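Local coordinates for lipoprotein (Mycoplasma mycoides subsp. capri, PDB 7ADK), which is probably a lipid-anchored protease of the chymotrypsin-like PA clan, from a peptidase family of mycoplasmas, at residues Val268-Gly273 with Tyr641-Leu646; Asn303-Lys308 with Lys404-Tyr409; Asn468-Val473 with Ile579-Asn584; Ala607-Pro612 with Asn695-Gln700. One frame throughout, in Å; residues are numbered along the deposited sequence.

Contact 1 of 4, residues Val268-Gly273 with Tyr641-Leu646; sequences VVDSLG and YKDFYL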
# COMPACT_ATOMS: atom_id res chain seq x y z
N VAL B 268 -3.97 -5.94 -10.69
CA VAL B 268 -3.92 -6.08 -9.21
C VAL B 268 -2.53 -6.50 -8.70
O VAL B 268 -1.64 -6.76 -9.50
CB VAL B 268 -5.16 -6.88 -8.73
CG1 VAL B 268 -5.08 -8.36 -9.01
CG2 VAL B 268 -5.49 -6.70 -7.25
N VAL B 269 -2.30 -6.50 -7.38
CA VAL B 269 -0.94 -6.37 -6.82
C VAL B 269 -0.55 -7.19 -5.58
O VAL B 269 0.64 -7.42 -5.38
CB VAL B 269 -0.72 -4.90 -6.51
CG1 VAL B 269 -1.56 -4.43 -5.34
CG2 VAL B 269 0.73 -4.61 -6.16
N ASP B 270 -1.46 -7.59 -4.69
CA ASP B 270 -1.10 -8.29 -3.44
C ASP B 270 -1.99 -9.52 -3.23
O ASP B 270 -1.91 -10.16 -2.19
CB ASP B 270 -1.15 -7.37 -2.20
CG ASP B 270 -0.22 -6.14 -2.11
OD1 ASP B 270 0.99 -6.25 -2.39
OD2 ASP B 270 -0.70 -5.07 -1.66
N SER B 271 -2.86 -9.84 -4.19
CA SER B 271 -3.96 -10.80 -4.07
C SER B 271 -3.76 -12.00 -4.99
O SER B 271 -3.17 -11.86 -6.05
CB SER B 271 -5.28 -10.10 -4.38
OG SER B 271 -6.35 -10.95 -4.06
N LEU B 272 -4.23 -13.19 -4.59
CA LEU B 272 -4.16 -14.43 -5.37
C LEU B 272 -5.55 -14.85 -5.87
O LEU B 272 -6.42 -15.13 -5.06
CB LEU B 272 -3.62 -15.58 -4.50
CG LEU B 272 -2.27 -15.32 -3.82
CD1 LEU B 272 -1.90 -16.54 -2.98
CD2 LEU B 272 -1.18 -14.99 -4.83
N GLY B 273 -5.77 -14.97 -7.17
CA GLY B 273 -7.06 -15.42 -7.70
C GLY B 273 -7.36 -16.92 -7.50
O GLY B 273 -8.46 -17.24 -7.06
N TYR B 641 7.22 1.46 -5.23
CA TYR B 641 7.09 2.91 -5.42
C TYR B 641 5.87 3.32 -6.25
O TYR B 641 5.19 4.28 -5.90
CB TYR B 641 8.40 3.46 -6.01
CG TYR B 641 8.41 4.97 -6.13
CD1 TYR B 641 8.51 5.76 -4.97
CD2 TYR B 641 8.28 5.59 -7.39
CE1 TYR B 641 8.46 7.16 -5.06
CE2 TYR B 641 8.22 6.99 -7.48
CZ TYR B 641 8.30 7.78 -6.32
OH TYR B 641 8.20 9.13 -6.40
N LYS B 642 5.53 2.57 -7.31
CA LYS B 642 4.34 2.83 -8.16
C LYS B 642 3.13 1.94 -7.83
O LYS B 642 2.16 1.89 -8.58
CB LYS B 642 4.71 2.84 -9.65
CG LYS B 642 5.83 3.86 -9.93
CD LYS B 642 5.90 4.32 -11.39
CE LYS B 642 4.80 5.33 -11.72
NZ LYS B 642 4.92 5.81 -13.12
N ASP B 643 3.13 1.27 -6.68
CA ASP B 643 2.00 0.48 -6.18
C ASP B 643 0.86 1.39 -5.71
O ASP B 643 0.86 1.93 -4.60
CB ASP B 643 2.52 -0.46 -5.08
CG ASP B 643 1.47 -1.42 -4.50
OD1 ASP B 643 0.26 -1.18 -4.71
OD2 ASP B 643 1.89 -2.41 -3.87
N PHE B 644 -0.13 1.57 -6.59
CA PHE B 644 -1.27 2.47 -6.42
C PHE B 644 -2.42 1.92 -5.57
O PHE B 644 -3.39 2.63 -5.32
CB PHE B 644 -1.75 2.88 -7.82
CG PHE B 644 -2.12 1.74 -8.75
CD1 PHE B 644 -1.18 1.26 -9.69
CD2 PHE B 644 -3.42 1.21 -8.73
CE1 PHE B 644 -1.56 0.29 -10.62
CE2 PHE B 644 -3.79 0.24 -9.67
CZ PHE B 644 -2.87 -0.21 -10.62
N TYR B 645 -2.35 0.67 -5.13
CA TYR B 645 -3.42 0.05 -4.33
C TYR B 645 -3.32 0.38 -2.84
O TYR B 645 -4.31 0.27 -2.12
CB TYR B 645 -3.39 -1.45 -4.52
CG TYR B 645 -3.72 -1.93 -5.91
CD1 TYR B 645 -5.05 -2.26 -6.20
CD2 TYR B 645 -2.73 -2.03 -6.90
CE1 TYR B 645 -5.40 -2.68 -7.49
CE2 TYR B 645 -3.07 -2.48 -8.18
CZ TYR B 645 -4.42 -2.74 -8.48
OH TYR B 645 -4.78 -3.04 -9.75
N LEU B 646 -2.14 0.79 -2.38
CA LEU B 646 -1.91 1.31 -1.03
C LEU B 646 -2.74 2.58 -0.79
O LEU B 646 -2.65 3.54 -1.56
CB LEU B 646 -0.41 1.59 -0.86
CG LEU B 646 0.49 0.34 -0.93
CD1 LEU B 646 1.94 0.75 -1.07
CD2 LEU B 646 0.37 -0.51 0.33
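Tyr-645 lays its ring along Val-268 and Val-269, and most of what the two loops share is this overlap. The ring is launched from an Asx turn: Asp-643 OD1 accepts from Tyr-645 N at 3.2 Å, a fairly straight bond (151°) that approaches the oxygen almost end-on. With CG anti to the backbone N (chi1 -176°), the carboxylate of Asp-643 points back at the 268-273 loop while it closes that turn. Its OD1 lies in the plane of the Tyr-645 ring, at the edge. The two valine side chains meet the tyrosine differently. Val-269 runs past it in the opposite direction; the backbone N of Val-269 stands over one face, 4.2 Å above the plane and off centre, while Phe-644 CD2 lies over the other. Val-268 crosses at about a right angle nearer the phenol end, where its CG2 is 4.0 Å from Tyr-645 CE1. The hydroxyl itself is held by Ser-267 O, just before the valines, which ties the tip of the ring to this loop. The contact thus joins the loop ahead of strand 289-293 to the one leading into helix 651-655, in a buried region. Two carboxylates also face each other here: Asp-270 OD2 pairs with Tyr-673 OH and Asp-643 OD2 with Ser-663 OG. Such closeness could raise the pKa of one of them, though each also has a hydroxyl partner. Asp-643 OD2 lies 4.2 Å from Asp-270 OD1 and also touches Val-269 CG2, at 3.4 Å.

Contact 2 of 4, residues Asn303-Lys308 with Lys404-Tyr409; sequences NFTIYK and KEIEKY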
# COMPACT_ATOMS: atom_id res chain seq x y z
N ASN B 303 28.04 6.71 -17.86
CA ASN B 303 27.38 6.57 -19.16
C ASN B 303 26.24 7.57 -19.35
O ASN B 303 26.15 8.21 -20.39
CB ASN B 303 26.93 5.12 -19.32
CG ASN B 303 28.11 4.16 -19.34
OD1 ASN B 303 28.94 4.19 -20.23
ND2 ASN B 303 28.24 3.30 -18.36
N PHE B 304 25.40 7.81 -18.33
CA PHE B 304 24.35 8.82 -18.43
C PHE B 304 24.93 10.23 -18.59
O PHE B 304 24.35 11.05 -19.30
CB PHE B 304 23.40 8.72 -17.23
CG PHE B 304 22.19 9.65 -17.23
CD1 PHE B 304 21.54 10.03 -18.42
CD2 PHE B 304 21.65 10.06 -16.00
CE1 PHE B 304 20.37 10.81 -18.38
CE2 PHE B 304 20.48 10.83 -15.95
CZ PHE B 304 19.84 11.20 -17.14
N THR B 305 26.09 10.55 -18.02
CA THR B 305 26.74 11.84 -18.25
C THR B 305 27.49 11.95 -19.58
O THR B 305 27.52 13.04 -20.13
CB THR B 305 27.62 12.33 -17.11
OG1 THR B 305 28.64 11.44 -16.75
CG2 THR B 305 26.79 12.70 -15.88
N ILE B 306 27.99 10.85 -20.17
CA ILE B 306 28.43 10.83 -21.58
C ILE B 306 27.25 11.10 -22.52
O ILE B 306 27.34 11.95 -23.40
CB ILE B 306 29.17 9.51 -21.91
CG1 ILE B 306 30.50 9.44 -21.13
CG2 ILE B 306 29.44 9.38 -23.42
CD1 ILE B 306 31.12 8.05 -21.10
N TYR B 307 26.10 10.46 -22.29
CA TYR B 307 24.85 10.75 -23.00
C TYR B 307 24.42 12.22 -22.84
O TYR B 307 24.14 12.91 -23.83
CB TYR B 307 23.76 9.77 -22.53
CG TYR B 307 22.36 10.13 -22.99
CD1 TYR B 307 21.57 10.98 -22.19
CD2 TYR B 307 21.86 9.66 -24.22
CE1 TYR B 307 20.29 11.38 -22.63
CE2 TYR B 307 20.58 10.06 -24.66
CZ TYR B 307 19.80 10.92 -23.86
OH TYR B 307 18.56 11.30 -24.26
N LYS B 308 24.44 12.75 -21.60
CA LYS B 308 24.18 14.18 -21.32
C LYS B 308 25.17 15.09 -22.04
O LYS B 308 24.78 16.18 -22.44
CB LYS B 308 24.12 14.46 -19.80
CG LYS B 308 22.80 13.96 -19.16
CD LYS B 308 22.85 13.48 -17.69
CE LYS B 308 23.20 14.52 -16.63
NZ LYS B 308 23.06 13.99 -15.25
N LYS B 404 35.02 16.33 -16.28
CA LYS B 404 35.38 16.69 -14.90
C LYS B 404 34.39 16.10 -13.88
O LYS B 404 34.79 15.66 -12.81
CB LYS B 404 35.49 18.22 -14.77
CG LYS B 404 36.02 18.70 -13.41
CD LYS B 404 36.05 20.22 -13.27
CE LYS B 404 34.66 20.83 -13.19
NZ LYS B 404 34.69 22.28 -12.91
N GLU B 405 33.11 16.03 -14.22
CA GLU B 405 32.12 15.32 -13.39
C GLU B 405 32.40 13.80 -13.35
O GLU B 405 32.41 13.21 -12.28
CB GLU B 405 30.71 15.69 -13.89
CG GLU B 405 29.60 15.14 -13.00
CD GLU B 405 28.30 15.97 -13.06
OE1 GLU B 405 27.78 16.34 -11.98
OE2 GLU B 405 27.79 16.27 -14.16
N ILE B 406 32.78 13.20 -14.48
CA ILE B 406 33.23 11.80 -14.58
C ILE B 406 34.53 11.56 -13.80
O ILE B 406 34.69 10.50 -13.21
CB ILE B 406 33.38 11.39 -16.07
CG1 ILE B 406 31.99 11.32 -16.74
CG2 ILE B 406 34.09 10.04 -16.25
CD1 ILE B 406 32.04 11.42 -18.27
N GLU B 407 35.43 12.54 -13.73
CA GLU B 407 36.63 12.46 -12.89
C GLU B 407 36.26 12.42 -11.39
O GLU B 407 36.87 11.68 -10.63
CB GLU B 407 37.58 13.62 -13.22
CG GLU B 407 38.95 13.61 -12.50
CD GLU B 407 39.94 12.56 -13.02
OE1 GLU B 407 39.58 11.63 -13.76
OE2 GLU B 407 41.12 12.66 -12.69
N LYS B 408 35.21 13.15 -10.97
CA LYS B 408 34.64 13.05 -9.62
C LYS B 408 33.95 11.70 -9.39
O LYS B 408 34.22 11.05 -8.39
CB LYS B 408 33.72 14.24 -9.32
CG LYS B 408 33.22 14.20 -7.87
CD LYS B 408 32.25 15.33 -7.54
CE LYS B 408 31.62 15.11 -6.17
NZ LYS B 408 30.50 16.01 -5.90
N TYR B 409 33.11 11.24 -10.32
CA TYR B 409 32.47 9.92 -10.23
C TYR B 409 33.48 8.78 -10.11
O TYR B 409 33.35 7.94 -9.24
CB TYR B 409 31.58 9.69 -11.45
CG TYR B 409 30.37 10.60 -11.61
CD1 TYR B 409 29.88 11.38 -10.55
CD2 TYR B 409 29.69 10.58 -12.84
CE1 TYR B 409 28.69 12.12 -10.71
CE2 TYR B 409 28.52 11.34 -13.00
CZ TYR B 409 28.01 12.10 -11.93
OH TYR B 409 26.88 12.83 -12.09
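Helix 299-313 and helix 402-412 run almost exactly antiparallel here, their local axes 10.2 Å apart at 177°, with Thr-305 and Ile-406 opposite each other at a CA-CA distance of 7.5 Å. Thr-305 is the hub, and its two branches do different jobs. The hydroxyl sits between the backbone N and the carbonyl carbon (chi1 57°), where OG1 can donate its one proton back to Gln-301 O in its own helix, with Thr-302 O also within bonding range; the flank of that same oxygen lies against Ile-406 CG1, 3.4 Å away. The methyl goes to Tyr-409. Thr-305 CG2 arrives at the edge of the phenol ring, near its plane, 3.6 Å from Tyr-409 CE2 and 3.8 Å from Tyr-409 OH. The ring comes from the opposite direction and reaches on to Gln-301 and Thr-302, one turn earlier in the partner helix, while Glu-405 O stands over one of its faces, toward the rim. On one flank of the threonine, Ile-406 slides past it antiparallel and ends against a second isoleucine: Ile-406 CD1 lies 3.8 Å from Ile-306 CG1, the two side chains crossing at about a right angle on the surface. Glu-405 stretches along the opposite flank, with OE2 bonded to Gln-402 NE2 and 4.1 Å from Thr-305 CG2. Lys-308 NZ remains 5.4 Å from Glu-405 OE2, so any attraction is loose. Within these turns the antiparallel pair is therefore joined by methyl, methylene and ring-edge packing; the hydroxyl of Thr-305 spends its bonding on its own helix, and the charges add at most a diffuse electrostatic pull.

Contact 3 of 4, residues Asn468-Val473 with Ile579-Asn584; sequences NSEVKV and ISKITN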
# COMPACT_ATOMS: atom_id res chain seq x y z
N ASN B 468 6.07 -18.23 0.95
CA ASN B 468 6.18 -19.60 1.45
C ASN B 468 5.00 -20.48 1.01
O ASN B 468 3.87 -20.02 0.88
CB ASN B 468 6.53 -19.71 2.94
CG ASN B 468 5.86 -18.82 3.96
OD1 ASN B 468 4.65 -18.75 4.07
ND2 ASN B 468 6.61 -18.16 4.79
N SER B 469 5.29 -21.76 0.77
CA SER B 469 4.35 -22.75 0.26
C SER B 469 3.10 -22.96 1.11
O SER B 469 2.06 -23.41 0.62
CB SER B 469 5.10 -24.07 0.08
OG SER B 469 5.41 -24.68 1.31
N GLU B 470 3.18 -22.62 2.39
CA GLU B 470 2.15 -22.76 3.41
C GLU B 470 0.91 -21.88 3.18
O GLU B 470 -0.16 -22.20 3.68
CB GLU B 470 2.82 -22.43 4.76
CG GLU B 470 3.94 -23.41 5.18
CD GLU B 470 5.35 -23.05 4.69
OE1 GLU B 470 6.18 -22.62 5.52
OE2 GLU B 470 5.67 -23.22 3.49
N VAL B 471 1.05 -20.80 2.41
CA VAL B 471 0.05 -19.75 2.10
C VAL B 471 -1.15 -20.23 1.28
O VAL B 471 -1.07 -21.22 0.55
CB VAL B 471 0.79 -18.62 1.36
CG1 VAL B 471 -0.04 -17.58 0.65
CG2 VAL B 471 1.70 -17.87 2.32
N LYS B 472 -2.28 -19.52 1.36
CA LYS B 472 -3.59 -19.91 0.80
C LYS B 472 -4.15 -18.90 -0.21
O LYS B 472 -3.95 -17.69 -0.09
CB LYS B 472 -4.59 -20.18 1.94
CG LYS B 472 -4.18 -21.39 2.78
CD LYS B 472 -5.09 -21.61 3.98
CE LYS B 472 -4.54 -22.77 4.82
NZ LYS B 472 -5.18 -22.83 6.15
N VAL B 473 -4.86 -19.40 -1.22
CA VAL B 473 -5.47 -18.60 -2.29
C VAL B 473 -6.60 -17.71 -1.77
O VAL B 473 -7.22 -17.99 -0.74
CB VAL B 473 -5.94 -19.46 -3.48
CG1 VAL B 473 -4.77 -20.24 -4.07
CG2 VAL B 473 -7.05 -20.44 -3.13
N ILE B 579 17.78 -26.26 2.56
CA ILE B 579 17.61 -26.15 1.10
C ILE B 579 16.16 -26.38 0.68
O ILE B 579 15.65 -25.70 -0.21
CB ILE B 579 18.61 -27.06 0.34
CG1 ILE B 579 20.03 -26.52 0.55
CG2 ILE B 579 18.30 -27.15 -1.16
CD1 ILE B 579 21.16 -27.43 0.08
N SER B 580 15.46 -27.29 1.34
CA SER B 580 14.04 -27.51 1.07
C SER B 580 13.17 -26.34 1.52
O SER B 580 12.30 -25.94 0.77
CB SER B 580 13.56 -28.80 1.70
OG SER B 580 14.29 -29.89 1.19
N LYS B 581 13.44 -25.71 2.67
CA LYS B 581 12.74 -24.48 3.11
C LYS B 581 13.08 -23.27 2.25
O LYS B 581 12.19 -22.46 2.00
CB LYS B 581 13.03 -24.22 4.60
CG LYS B 581 12.39 -25.22 5.56
CD LYS B 581 10.86 -25.17 5.66
CE LYS B 581 10.33 -23.90 6.34
NZ LYS B 581 8.88 -23.96 6.54
N ILE B 582 14.28 -23.14 1.70
CA ILE B 582 14.65 -22.11 0.71
C ILE B 582 13.85 -22.29 -0.59
O ILE B 582 13.20 -21.37 -1.07
CB ILE B 582 16.18 -22.15 0.44
CG1 ILE B 582 16.94 -21.57 1.65
CG2 ILE B 582 16.55 -21.33 -0.80
CD1 ILE B 582 18.43 -21.93 1.70
N THR B 583 13.89 -23.50 -1.17
CA THR B 583 13.35 -23.81 -2.50
C THR B 583 11.87 -24.19 -2.50
O THR B 583 11.42 -24.79 -3.47
CB THR B 583 14.19 -24.87 -3.23
OG1 THR B 583 14.14 -26.12 -2.58
CG2 THR B 583 15.64 -24.42 -3.36
N ASN B 584 11.12 -23.92 -1.43
CA ASN B 584 9.71 -24.32 -1.24
C ASN B 584 9.46 -25.80 -1.59
O ASN B 584 8.41 -26.18 -2.11
CB ASN B 584 8.80 -23.35 -1.99
CG ASN B 584 8.42 -22.09 -1.25
OD1 ASN B 584 8.10 -22.10 -0.08
ND2 ASN B 584 8.33 -20.98 -1.92
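Lys-581 folds back at chi2 and chi3, both near -69°, and Glu-470 bends at chi2 (89°), and these kinks bring ammonium and carboxylate together across the gap at about a right angle. The resulting salt bridge, Lys-581 NZ to Glu-470 OE1, is 3.2 Å long and weak as a hydrogen bond. The other oxygen of Glu-470 is occupied on its own side: Ser-469 OG donates to Glu-470 OE2 at 2.6 Å, on the anti side of the carboxylate. Both residues are the central corners of a type I beta turn, Asn-468 to Val-471. Its first corner is gripped by Asn-584, just beyond the end of helix 575-582 and in left-handed backbone conformation. Asn-584 OD1 accepts from Ser-469 N at 3.0 Å with a bent angle of 137°, the donor lying well above the carbonyl plane. Asn-584 ND2 meanwhile donates to Leu-467 O, so one amide spans the end of strand 461-467 and the turn that follows. Arg-466 adds to this join by bonding Lys-581 O and Ile-582 O. The tie is polar throughout: a buried amide bonded through both its oxygen and its nitrogen fixes the backbone, while the outer ion pair probably contributes a looser, solvent-softened attraction.

Contact 4 of 4, residues Ala607-Pro612 with Asn695-Gln700; sequences AKFDRP and NFFSYQ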
# COMPACT_ATOMS: atom_id res chain seq x y z
N ALA B 607 -6.29 -20.18 -31.54
CA ALA B 607 -7.71 -20.24 -31.23
C ALA B 607 -8.04 -20.72 -29.80
O ALA B 607 -9.15 -20.48 -29.33
CB ALA B 607 -8.38 -21.12 -32.27
N LYS B 608 -7.11 -21.39 -29.12
CA LYS B 608 -7.24 -21.82 -27.72
C LYS B 608 -7.08 -20.64 -26.74
O LYS B 608 -7.57 -20.73 -25.63
CB LYS B 608 -6.25 -22.95 -27.39
CG LYS B 608 -6.52 -24.23 -28.19
CD LYS B 608 -5.69 -25.45 -27.75
CE LYS B 608 -4.21 -25.37 -28.15
NZ LYS B 608 -3.42 -26.52 -27.64
N PHE B 609 -6.43 -19.55 -27.14
CA PHE B 609 -6.26 -18.32 -26.37
C PHE B 609 -7.15 -17.16 -26.87
O PHE B 609 -7.26 -16.12 -26.22
CB PHE B 609 -4.79 -17.91 -26.47
CG PHE B 609 -3.75 -18.87 -25.93
CD1 PHE B 609 -3.24 -18.71 -24.63
CD2 PHE B 609 -3.23 -19.89 -26.75
CE1 PHE B 609 -2.22 -19.54 -24.16
CE2 PHE B 609 -2.21 -20.73 -26.27
CZ PHE B 609 -1.70 -20.54 -24.98
N ASP B 610 -7.78 -17.31 -28.04
CA ASP B 610 -8.58 -16.30 -28.74
C ASP B 610 -9.92 -16.04 -28.03
O ASP B 610 -10.95 -16.62 -28.37
CB ASP B 610 -8.74 -16.76 -30.20
CG ASP B 610 -9.41 -15.76 -31.12
OD1 ASP B 610 -9.64 -14.60 -30.72
OD2 ASP B 610 -9.69 -16.12 -32.27
N ARG B 611 -9.91 -15.20 -26.99
CA ARG B 611 -11.08 -14.91 -26.15
C ARG B 611 -12.26 -14.30 -26.93
O ARG B 611 -12.03 -13.48 -27.82
CB ARG B 611 -10.68 -14.00 -24.98
CG ARG B 611 -10.41 -12.54 -25.36
CD ARG B 611 -9.92 -11.72 -24.17
NE ARG B 611 -9.74 -10.30 -24.49
CZ ARG B 611 -10.60 -9.32 -24.27
NH1 ARG B 611 -10.28 -8.10 -24.55
NH2 ARG B 611 -11.77 -9.53 -23.77
N PRO B 612 -13.53 -14.57 -26.56
CA PRO B 612 -14.64 -13.72 -26.96
C PRO B 612 -14.56 -12.37 -26.24
O PRO B 612 -14.12 -12.30 -25.10
CB PRO B 612 -15.88 -14.51 -26.56
CG PRO B 612 -15.45 -15.28 -25.33
CD PRO B 612 -13.97 -15.54 -25.58
N ASN B 695 -5.55 -14.34 -17.80
CA ASN B 695 -5.93 -13.41 -18.86
C ASN B 695 -5.15 -13.74 -20.14
O ASN B 695 -4.55 -14.81 -20.24
CB ASN B 695 -5.82 -11.96 -18.35
CG ASN B 695 -6.79 -11.62 -17.23
OD1 ASN B 695 -6.44 -10.97 -16.26
ND2 ASN B 695 -8.04 -12.02 -17.27
N PHE B 696 -5.24 -12.89 -21.15
CA PHE B 696 -4.97 -13.25 -22.54
C PHE B 696 -3.99 -12.28 -23.21
O PHE B 696 -3.25 -11.55 -22.55
CB PHE B 696 -6.32 -13.35 -23.27
CG PHE B 696 -7.36 -14.19 -22.56
CD1 PHE B 696 -7.34 -15.59 -22.71
CD2 PHE B 696 -8.33 -13.58 -21.74
CE1 PHE B 696 -8.28 -16.37 -22.02
CE2 PHE B 696 -9.27 -14.37 -21.06
CZ PHE B 696 -9.23 -15.77 -21.19
N PHE B 697 -3.98 -12.28 -24.53
CA PHE B 697 -3.24 -11.33 -25.36
C PHE B 697 -3.88 -9.93 -25.46
O PHE B 697 -5.09 -9.76 -25.39
CB PHE B 697 -3.06 -11.96 -26.74
CG PHE B 697 -2.41 -13.33 -26.78
CD1 PHE B 697 -1.15 -13.54 -26.19
CD2 PHE B 697 -3.05 -14.39 -27.44
CE1 PHE B 697 -0.55 -14.80 -26.25
CE2 PHE B 697 -2.41 -15.63 -27.55
CZ PHE B 697 -1.17 -15.83 -26.95
N SER B 698 -3.05 -8.92 -25.61
CA SER B 698 -3.40 -7.50 -25.70
C SER B 698 -3.80 -7.07 -27.11
O SER B 698 -3.12 -7.38 -28.09
CB SER B 698 -2.19 -6.70 -25.24
OG SER B 698 -2.48 -5.34 -25.15
N TYR B 699 -4.86 -6.27 -27.24
CA TYR B 699 -5.29 -5.64 -28.50
C TYR B 699 -4.56 -4.29 -28.71
O TYR B 699 -5.13 -3.33 -29.21
CB TYR B 699 -6.83 -5.54 -28.56
CG TYR B 699 -7.63 -6.82 -28.77
CD1 TYR B 699 -7.52 -7.91 -27.88
CD2 TYR B 699 -8.55 -6.91 -29.83
CE1 TYR B 699 -8.30 -9.07 -28.07
CE2 TYR B 699 -9.35 -8.05 -30.01
CZ TYR B 699 -9.22 -9.14 -29.13
OH TYR B 699 -10.02 -10.23 -29.27
N GLN B 700 -3.29 -4.18 -28.33
CA GLN B 700 -2.41 -3.06 -28.68
C GLN B 700 -1.97 -3.14 -30.16
O GLN B 700 -1.50 -4.18 -30.60
CB GLN B 700 -1.20 -3.04 -27.73
CG GLN B 700 -0.78 -1.63 -27.30
CD GLN B 700 -0.06 -0.83 -28.37
OE1 GLN B 700 0.94 -1.24 -28.91
NE2 GLN B 700 -0.52 0.34 -28.69
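Arg-611 supplies the CH-pi contact: its CB sits over the centre of the Phe-696 ring, 4.0 Å from the centroid and only 10° off the normal. Because the chain is extended from CG to NE, CD continues along the ring and comes to 3.4 Å from Phe-696 CD2. Beyond it, the guanidinium passes Tyr-699 obliquely, NE 4.1 Å from Tyr-699 CE1, with the planes 71° apart. Aromatic packing takes the other flank. Phe-609 and Phe-697 meet obliquely, centroids 5.4 Å apart and planes at 38°, with Phe-609 CB 3.5 Å from Phe-697 CE2 and Phe-697 CZ over one face of the Phe-609 ring. Phe-697 is also nearly parallel to the ring of Tyr-606. A backbone oxygen completes the set: Phe-609 O approaches Phe-696 CD1 to 3.6 Å. Between Phe-609 and Arg-611 the chain bends in an inverse gamma turn centred on Asp-610, which sends the two side chains to different rings. The contact joins the loop after helix 603-606 to the buried run that bonds through its backbone to Leu-748 and Arg-750 and leans, through Tyr-699, on helix 176-192. Cohesion across it is thus mainly dispersion, with Arg-611 contributing chiefly through CB and CD.

Contacts 1 and 4 are buried and join loop to loop, the first a tyrosine on valines beside two carboxylates, the second mostly ring on ring and arginine methylenes; contacts 2 and 3 lie near the surface, the former between two helices, the latter between a turn and a helix end. Segments 641-646 and 607-612 belong to the same long connection between helix 603-606 and helix 651-655, so contacts 1 and 4 pin two places on it, about 23 Å apart between centres. Contacts 1 and 3 touch directly, Leu-272 packing on Val-471, Lys-472 and Val-473. Contact 2 stands apart, its centre at least 37 Å from the others. Contact 3 alone is bonded across by a hydrogen bond and a salt bridge.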